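PDB 2OXO: integrase from Unidentified phage, which integrates the phage genome into the host chromosome by site-specific recombination and, with excisionase, excises it again, this chain being its core-binding, DNA-contacting domain. Local coordinates for residues M1-W6 and D76-A81; R9-L14 and N26-I31. All blocks are in the same frame, centred on the assembly; numbering follows the deposited sequence.

Contact 1 (M1-W6 and D76-A81); sequences MTLHSW and DAFREA. With SO4 (sulfate ion), chain B.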
loop_
_atom_site.group_PDB
_atom_site.type_symbol
_atom_site.label_atom_id
_atom_site.label_comp_id
_atom_site.label_asym_id
_atom_site.label_seq_id
_atom_site.Cartn_x
_atom_site.Cartn_y
_atom_site.Cartn_z
ATOM N N MET A 1 3.187 14.361 -5.093
ATOM C CA MET A 1 2.252 13.223 -4.845
ATOM C C MET A 1 2.530 12.611 -3.468
ATOM O O MET A 1 3.604 12.003 -3.210
ATOM C CB MET A 1 2.388 12.172 -5.947
ATOM C CG MET A 1 1.433 10.959 -5.829
ATOM S SD MET A 1 -0.323 11.376 -5.791
ATOM C CE MET A 1 -0.616 11.889 -7.483
ATOM N N THR A 2 1.558 12.763 -2.588
ATOM C CA THR A 2 1.681 12.159 -1.291
ATOM C C THR A 2 0.952 10.818 -1.271
ATOM O O THR A 2 0.156 10.498 -2.161
ATOM C CB THR A 2 1.298 13.133 -0.159
ATOM O OG1 THR A 2 -0.107 13.417 -0.228
ATOM C CG2 THR A 2 2.118 14.437 -0.315
ATOM N N LEU A 3 1.320 10.005 -0.296
ATOM C CA LEU A 3 0.782 8.664 -0.169
ATOM C C LEU A 3 -0.746 8.576 -0.176
ATOM O O LEU A 3 -1.295 7.822 -0.961
ATOM C CB LEU A 3 1.314 8.021 1.104
ATOM C CG LEU A 3 0.901 6.562 1.319
ATOM C CD1 LEU A 3 1.420 5.719 0.146
ATOM C CD2 LEU A 3 1.433 6.040 2.692
ATOM N N HIS A 4 -1.439 9.299 0.709
ATOM C CA HIS A 4 -2.899 9.130 0.740
ATOM C C HIS A 4 -3.560 9.558 -0.572
ATOM O O HIS A 4 -4.438 8.886 -1.055
ATOM C CB HIS A 4 -3.527 9.815 1.949
ATOM C CG HIS A 4 -3.070 9.260 3.261
ATOM N ND1 HIS A 4 -3.707 9.547 4.446
ATOM C CD2 HIS A 4 -2.046 8.430 3.573
ATOM C CE1 HIS A 4 -3.090 8.922 5.434
ATOM N NE2 HIS A 4 -2.062 8.255 4.932
ATOM N N SER A 5 -3.061 10.637 -1.185
ATOM C CA SER A 5 -3.484 11.021 -2.554
ATOM C C SER A 5 -3.212 9.910 -3.565
ATOM O O SER A 5 -4.062 9.619 -4.408
ATOM C CB SER A 5 -2.805 12.353 -2.983
ATOM O OG SER A 5 -3.201 13.402 -2.082
ATOM N N TRP A 6 -2.050 9.244 -3.453
ATOM C CA TRP A 6 -1.728 8.174 -4.418
ATOM C C TRP A 6 -2.644 6.946 -4.215
ATOM O O TRP A 6 -3.144 6.378 -5.193
ATOM C CB TRP A 6 -0.231 7.771 -4.414
ATOM C CG TRP A 6 -0.048 6.678 -5.414
ATOM C CD1 TRP A 6 0.240 5.352 -5.165
ATOM C CD2 TRP A 6 -0.274 6.782 -6.829
ATOM N NE1 TRP A 6 0.228 4.640 -6.345
ATOM C CE2 TRP A 6 -0.069 5.495 -7.383
ATOM C CE3 TRP A 6 -0.597 7.854 -7.690
ATOM C CZ2 TRP A 6 -0.202 5.241 -8.757
ATOM C CZ3 TRP A 6 -0.707 7.608 -9.075
ATOM C CH2 TRP A 6 -0.494 6.312 -9.592
ATOM N N ASP A 76 2.771 -3.128 -4.759
ATOM C CA ASP A 76 2.073 -2.900 -6.017
ATOM C C ASP A 76 1.637 -1.425 -6.204
ATOM O O ASP A 76 1.823 -0.894 -7.270
ATOM C CB ASP A 76 0.845 -3.795 -6.132
ATOM C CG ASP A 76 0.298 -3.814 -7.552
ATOM O OD1 ASP A 76 1.082 -4.066 -8.472
ATOM O OD2 ASP A 76 -0.902 -3.580 -7.727
ATOM N N ALA A 77 1.083 -0.764 -5.176
ATOM C CA ALA A 77 0.837 0.682 -5.241
ATOM C C ALA A 77 2.078 1.494 -5.630
ATOM O O ALA A 77 1.996 2.423 -6.443
ATOM C CB ALA A 77 0.276 1.219 -3.914
ATOM N N PHE A 78 3.204 1.206 -4.978
ATOM C CA PHE A 78 4.462 1.874 -5.308
ATOM C C PHE A 78 4.878 1.621 -6.808
ATOM O O PHE A 78 5.307 2.560 -7.502
ATOM C CB PHE A 78 5.557 1.511 -4.272
ATOM C CG PHE A 78 5.692 2.546 -3.125
ATOM C CD1 PHE A 78 4.854 2.511 -2.013
ATOM C CD2 PHE A 78 6.644 3.573 -3.187
ATOM C CE1 PHE A 78 4.964 3.495 -0.945
ATOM C CE2 PHE A 78 6.749 4.603 -2.127
ATOM C CZ PHE A 78 5.896 4.523 -1.012
ATOM N N ARG A 79 4.713 0.372 -7.285
ATOM C CA ARG A 79 4.963 0.001 -8.695
ATOM C C ARG A 79 4.092 0.794 -9.686
ATOM O O ARG A 79 4.579 1.206 -10.725
ATOM C CB ARG A 79 4.742 -1.510 -8.916
ATOM C CG ARG A 79 5.887 -2.386 -8.434
ATOM C CD ARG A 79 5.608 -3.885 -8.478
ATOM N NE ARG A 79 6.681 -4.503 -7.719
ATOM C CZ ARG A 79 6.573 -5.605 -6.993
ATOM N NH1 ARG A 79 5.421 -6.286 -6.967
ATOM N NH2 ARG A 79 7.641 -6.045 -6.333
ATOM N N GLU A 80 2.820 0.998 -9.346
ATOM C CA GLU A 80 1.929 1.853 -10.150
ATOM C C GLU A 80 2.358 3.301 -10.116
ATOM O O GLU A 80 2.298 3.956 -11.139
ATOM C CB GLU A 80 0.460 1.706 -9.722
ATOM C CG GLU A 80 -0.102 0.305 -9.997
ATOM C CD GLU A 80 -0.317 0.026 -11.527
ATOM O OE1 GLU A 80 -0.220 0.936 -12.375
ATOM O OE2 GLU A 80 -0.572 -1.111 -11.883
ATOM N N ALA A 81 2.801 3.803 -8.957
ATOM C CA ALA A 81 3.316 5.165 -8.886
ATOM C C ALA A 81 4.595 5.330 -9.744
ATOM O O ALA A 81 4.804 6.384 -10.328
ATOM C CB ALA A 81 3.563 5.590 -7.451
HETATM S S SO4 B . 5.717 -8.425 -4.171
HETATM O O1 SO4 B . 5.599 -8.630 -5.614
HETATM O O2 SO4 B . 4.419 -8.579 -3.517
HETATM O O3 SO4 B . 6.650 -9.410 -3.636
HETATM O O4 SO4 B . 6.222 -7.074 -3.928
#

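Contact 2 (R9-L14 and N26-I31); sequences RYEKIL and NYMSKI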
loop_
_atom_site.group_PDB
_atom_site.type_symbol
_atom_site.label_atom_id
_atom_site.label_comp_id
_atom_site.label_asym_id
_atom_site.label_seq_id
_atom_site.Cartn_x
_atom_site.Cartn_y
_atom_site.Cartn_z
ATOM N N ARG A 9 -5.822 7.416 -6.014
ATOM C CA ARG A 9 -5.609 7.042 -7.415
ATOM C C ARG A 9 -5.426 5.535 -7.643
ATOM O O ARG A 9 -5.825 4.978 -8.665
ATOM C CB ARG A 9 -4.401 7.799 -7.977
ATOM C CG ARG A 9 -4.700 9.297 -8.288
ATOM C CD ARG A 9 -3.399 10.082 -8.288
ATOM N NE ARG A 9 -3.447 11.525 -7.964
ATOM C CZ ARG A 9 -4.177 12.146 -7.025
ATOM N NH1 ARG A 9 -5.032 11.492 -6.221
ATOM N NH2 ARG A 9 -4.026 13.467 -6.896
ATOM N N TYR A 10 -4.799 4.862 -6.681
ATOM C CA TYR A 10 -4.545 3.446 -6.830
ATOM C C TYR A 10 -5.859 2.652 -6.721
ATOM O O TYR A 10 -6.015 1.612 -7.349
ATOM C CB TYR A 10 -3.546 3.028 -5.741
ATOM C CG TYR A 10 -3.240 1.559 -5.683
ATOM C CD1 TYR A 10 -2.674 0.874 -6.783
ATOM C CD2 TYR A 10 -3.471 0.851 -4.529
ATOM C CE1 TYR A 10 -2.374 -0.481 -6.695
ATOM C CE2 TYR A 10 -3.182 -0.509 -4.455
ATOM C CZ TYR A 10 -2.634 -1.153 -5.528
ATOM O OH TYR A 10 -2.366 -2.491 -5.396
ATOM N N GLU A 11 -6.791 3.133 -5.896
ATOM C CA GLU A 11 -8.125 2.489 -5.793
ATOM C C GLU A 11 -8.803 2.475 -7.141
ATOM O O GLU A 11 -9.513 1.541 -7.475
ATOM C CB GLU A 11 -9.006 3.234 -4.792
ATOM C CG GLU A 11 -8.622 3.005 -3.357
ATOM C CD GLU A 11 -9.384 3.871 -2.394
ATOM O OE1 GLU A 11 -9.159 3.701 -1.173
ATOM O OE2 GLU A 11 -10.197 4.713 -2.850
ATOM N N LYS A 12 -8.575 3.523 -7.928
ATOM C CA LYS A 12 -9.189 3.619 -9.272
ATOM C C LYS A 12 -8.552 2.715 -10.296
ATOM O O LYS A 12 -9.245 2.139 -11.160
ATOM C CB LYS A 12 -9.205 5.075 -9.764
ATOM C CG LYS A 12 -10.101 5.970 -8.959
ATOM N N ILE A 13 -7.237 2.529 -10.167
ATOM C CA ILE A 13 -6.523 1.583 -10.982
ATOM C C ILE A 13 -7.058 0.168 -10.653
ATOM O O ILE A 13 -7.336 -0.609 -11.557
ATOM C CB ILE A 13 -4.983 1.688 -10.734
ATOM C CG1 ILE A 13 -4.456 3.020 -11.262
ATOM C CG2 ILE A 13 -4.214 0.544 -11.417
ATOM C CD1 ILE A 13 -3.045 3.355 -10.705
ATOM N N LEU A 14 -7.230 -0.137 -9.358
ATOM C CA LEU A 14 -7.719 -1.461 -8.972
ATOM C C LEU A 14 -9.129 -1.695 -9.529
ATOM O O LEU A 14 -9.399 -2.753 -10.094
ATOM C CB LEU A 14 -7.712 -1.613 -7.461
ATOM C CG LEU A 14 -6.341 -1.789 -6.767
ATOM C CD1 LEU A 14 -6.601 -2.213 -5.345
ATOM C CD2 LEU A 14 -5.505 -2.847 -7.478
ATOM N N ASN A 26 -11.137 -7.133 -0.243
ATOM C CA ASN A 26 -9.926 -7.402 0.533
ATOM C C ASN A 26 -8.805 -6.394 0.266
ATOM O O ASN A 26 -8.219 -5.838 1.203
ATOM C CB ASN A 26 -9.439 -8.836 0.317
ATOM C CG ASN A 26 -8.511 -9.296 1.444
ATOM O OD1 ASN A 26 -8.403 -8.621 2.503
ATOM N ND2 ASN A 26 -7.908 -10.467 1.270
ATOM N N TYR A 27 -8.545 -6.136 -1.021
ATOM C CA TYR A 27 -7.599 -5.122 -1.458
ATOM C C TYR A 27 -7.943 -3.739 -0.908
ATOM O O TYR A 27 -7.074 -3.087 -0.363
ATOM C CB TYR A 27 -7.436 -5.116 -3.005
ATOM C CG TYR A 27 -6.710 -6.327 -3.607
ATOM C CD1 TYR A 27 -6.292 -7.425 -2.810
ATOM C CD2 TYR A 27 -6.498 -6.412 -4.972
ATOM C CE1 TYR A 27 -5.666 -8.574 -3.411
ATOM C CE2 TYR A 27 -5.864 -7.518 -5.558
ATOM C CZ TYR A 27 -5.437 -8.581 -4.786
ATOM O OH TYR A 27 -4.816 -9.656 -5.398
ATOM N N MET A 28 -9.209 -3.314 -0.989
ATOM C CA MET A 28 -9.610 -2.000 -0.451
ATOM C C MET A 28 -9.411 -1.886 1.074
ATOM O O MET A 28 -8.992 -0.861 1.575
ATOM C CB MET A 28 -11.066 -1.643 -0.815
ATOM C CG MET A 28 -11.342 -1.509 -2.327
ATOM S SD MET A 28 -10.525 -0.066 -3.009
ATOM C CE MET A 28 -11.631 1.203 -2.440
ATOM N N SER A 29 -9.734 -2.945 1.800
ATOM C CA SER A 29 -9.497 -3.002 3.264
ATOM C C SER A 29 -8.027 -2.851 3.647
ATOM O O SER A 29 -7.687 -2.112 4.596
ATOM C CB SER A 29 -10.102 -4.279 3.839
ATOM O OG SER A 29 -9.439 -4.628 5.014
ATOM N N LYS A 30 -7.145 -3.481 2.868
ATOM C CA LYS A 30 -5.709 -3.348 3.086
ATOM C C LYS A 30 -5.182 -1.963 2.695
ATOM O O LYS A 30 -4.278 -1.465 3.291
ATOM C CB LYS A 30 -4.933 -4.514 2.399
ATOM C CG LYS A 30 -5.094 -5.929 3.088
ATOM C CD LYS A 30 -5.409 -5.870 4.630
ATOM C CE LYS A 30 -6.141 -7.163 5.161
ATOM N NZ LYS A 30 -7.639 -7.085 5.030
ATOM N N ILE A 31 -5.773 -1.328 1.702
ATOM C CA ILE A 31 -5.451 0.098 1.453
ATOM C C ILE A 31 -5.837 0.987 2.669
ATOM O O ILE A 31 -5.095 1.900 3.055
ATOM C CB ILE A 31 -6.115 0.589 0.142
ATOM C CG1 ILE A 31 -5.424 -0.085 -1.059
ATOM C CG2 ILE A 31 -6.014 2.156 0.024
ATOM C CD1 ILE A 31 -6.218 -0.046 -2.321
HETATM O O HOH W 1 -9.717 1.745 0.643
#

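Contact 1 (M1-W6 and D76-A81)
Trp6 lays its indole against the backbone of helical segment 76-81, with the methyl of Ala81 over one face. The Ala81 CB sits 3.8 Å from the centroid of the five-membered ring and 18° off its normal, a CH-pi contact displaced toward the rim of the ring system. The Trp6 CB is directed toward helix 64-83, and CG anti to the backbone N (chi1 179°) places the indole N-H at a main-chain acceptor there. Trp6 NE1 donates to Ala77 O over 2.8 Å, in a bond bent to 138° at the hydrogen. The donor stands above the carbonyl plane, and Ala81 N, giving the helical bond, reaches the same oxygen from the opposite face. One carbonyl thus serves two donors, and the nitrogen of a buried indole is satisfied while the helical bond from Ala81 N is kept. The benzene half of the indole continues along the same helix: Trp6 CZ2 comes within 3.3 Å of Ala81 N, and Glu80 CB lies at the ring edge in its plane. A looser apolar touch between Leu3 CD1 and Phe78 CE1, 4.3 Å apart, widens the contact. The Glu80 chain bends at chi2 and its end leads away, where the carboxylate forms a salt bridge with Arg17. Arg79, on the outer side of the helix, grips a sulfate, probably from the crystallisation liquor, through a nearly straight bond from NH1 to O1 of 2.7 Å; Ser72 and Ser75 also hold the ion. The contact joins the start of helix 3-17 to the C-terminal part of helix 64-83 in the four-helix bundle, while the ring of His86 meets Trp6 and Ile87 and Asn90 pack on Phe78 from the segment following helix 64-83.

Contact 2 (R9-L14 and N26-I31)
Bends at chi2 (-69°) and chi3 (-77°) fold the Met28 side chain back so that its SD and CE lie across the Glu11 chain, which is extended beyond CG. The two side chains cross at about a right angle, with Met28 CE 3.5 Å from Glu11 CD. Further inside, Ile31 supplies the apolar centre. Its CD1 meets Leu14 CD1 tip to tip at 3.7 Å and approaches Tyr10 CD2 to 3.6 Å, while its CG2 packs near the Glu11 carboxylate. Leu14 CD1 also rests on Tyr27 CB, 3.8 Å away, and Leu14 CG sits over one face of the Tyr10 ring. These side chains fill the interface of two nearly antiparallel helices; the axes of the two segments approach to 11.0 Å, with N-to-C directions at 171°. A water gives one hydrogen to Glu11 OE1 (2.7 Å) and the other to Met28 O (2.9 Å), tying the helices by a polar bridge. Glu11 OE1 is also in a salt bridge with Arg35, farther along helix 21-37. Apolar packing thus joins the helices inside, while Glu11 packs against the Met28 thioether with its OE1 held by the water and Arg35, which probably favour an ionised carboxylate.

Helix 3-17 is common to both contacts: its first turn meets helix 64-83 in contact 1, and its later turns meet helix 21-37 in contact 2, the two centres lying about 11 Å apart. Tyr10 couples them directly. While its ring takes part in contact 2, its OH probably hydrogen-bonds Asp76 OD2 at 3.0 Å, and its CE1 packs 3.7 Å from Ala77 CA. Within helix 3-17, Ile13 CD1 also packs 3.9 Å from Trp6 CZ2. The sulfate, held by Arg79, takes no part in either interface. Contact 2 is nested within the loop that contact 1 closes; because both use helix 3-17, together they join three of the four helices of the core-binding domain.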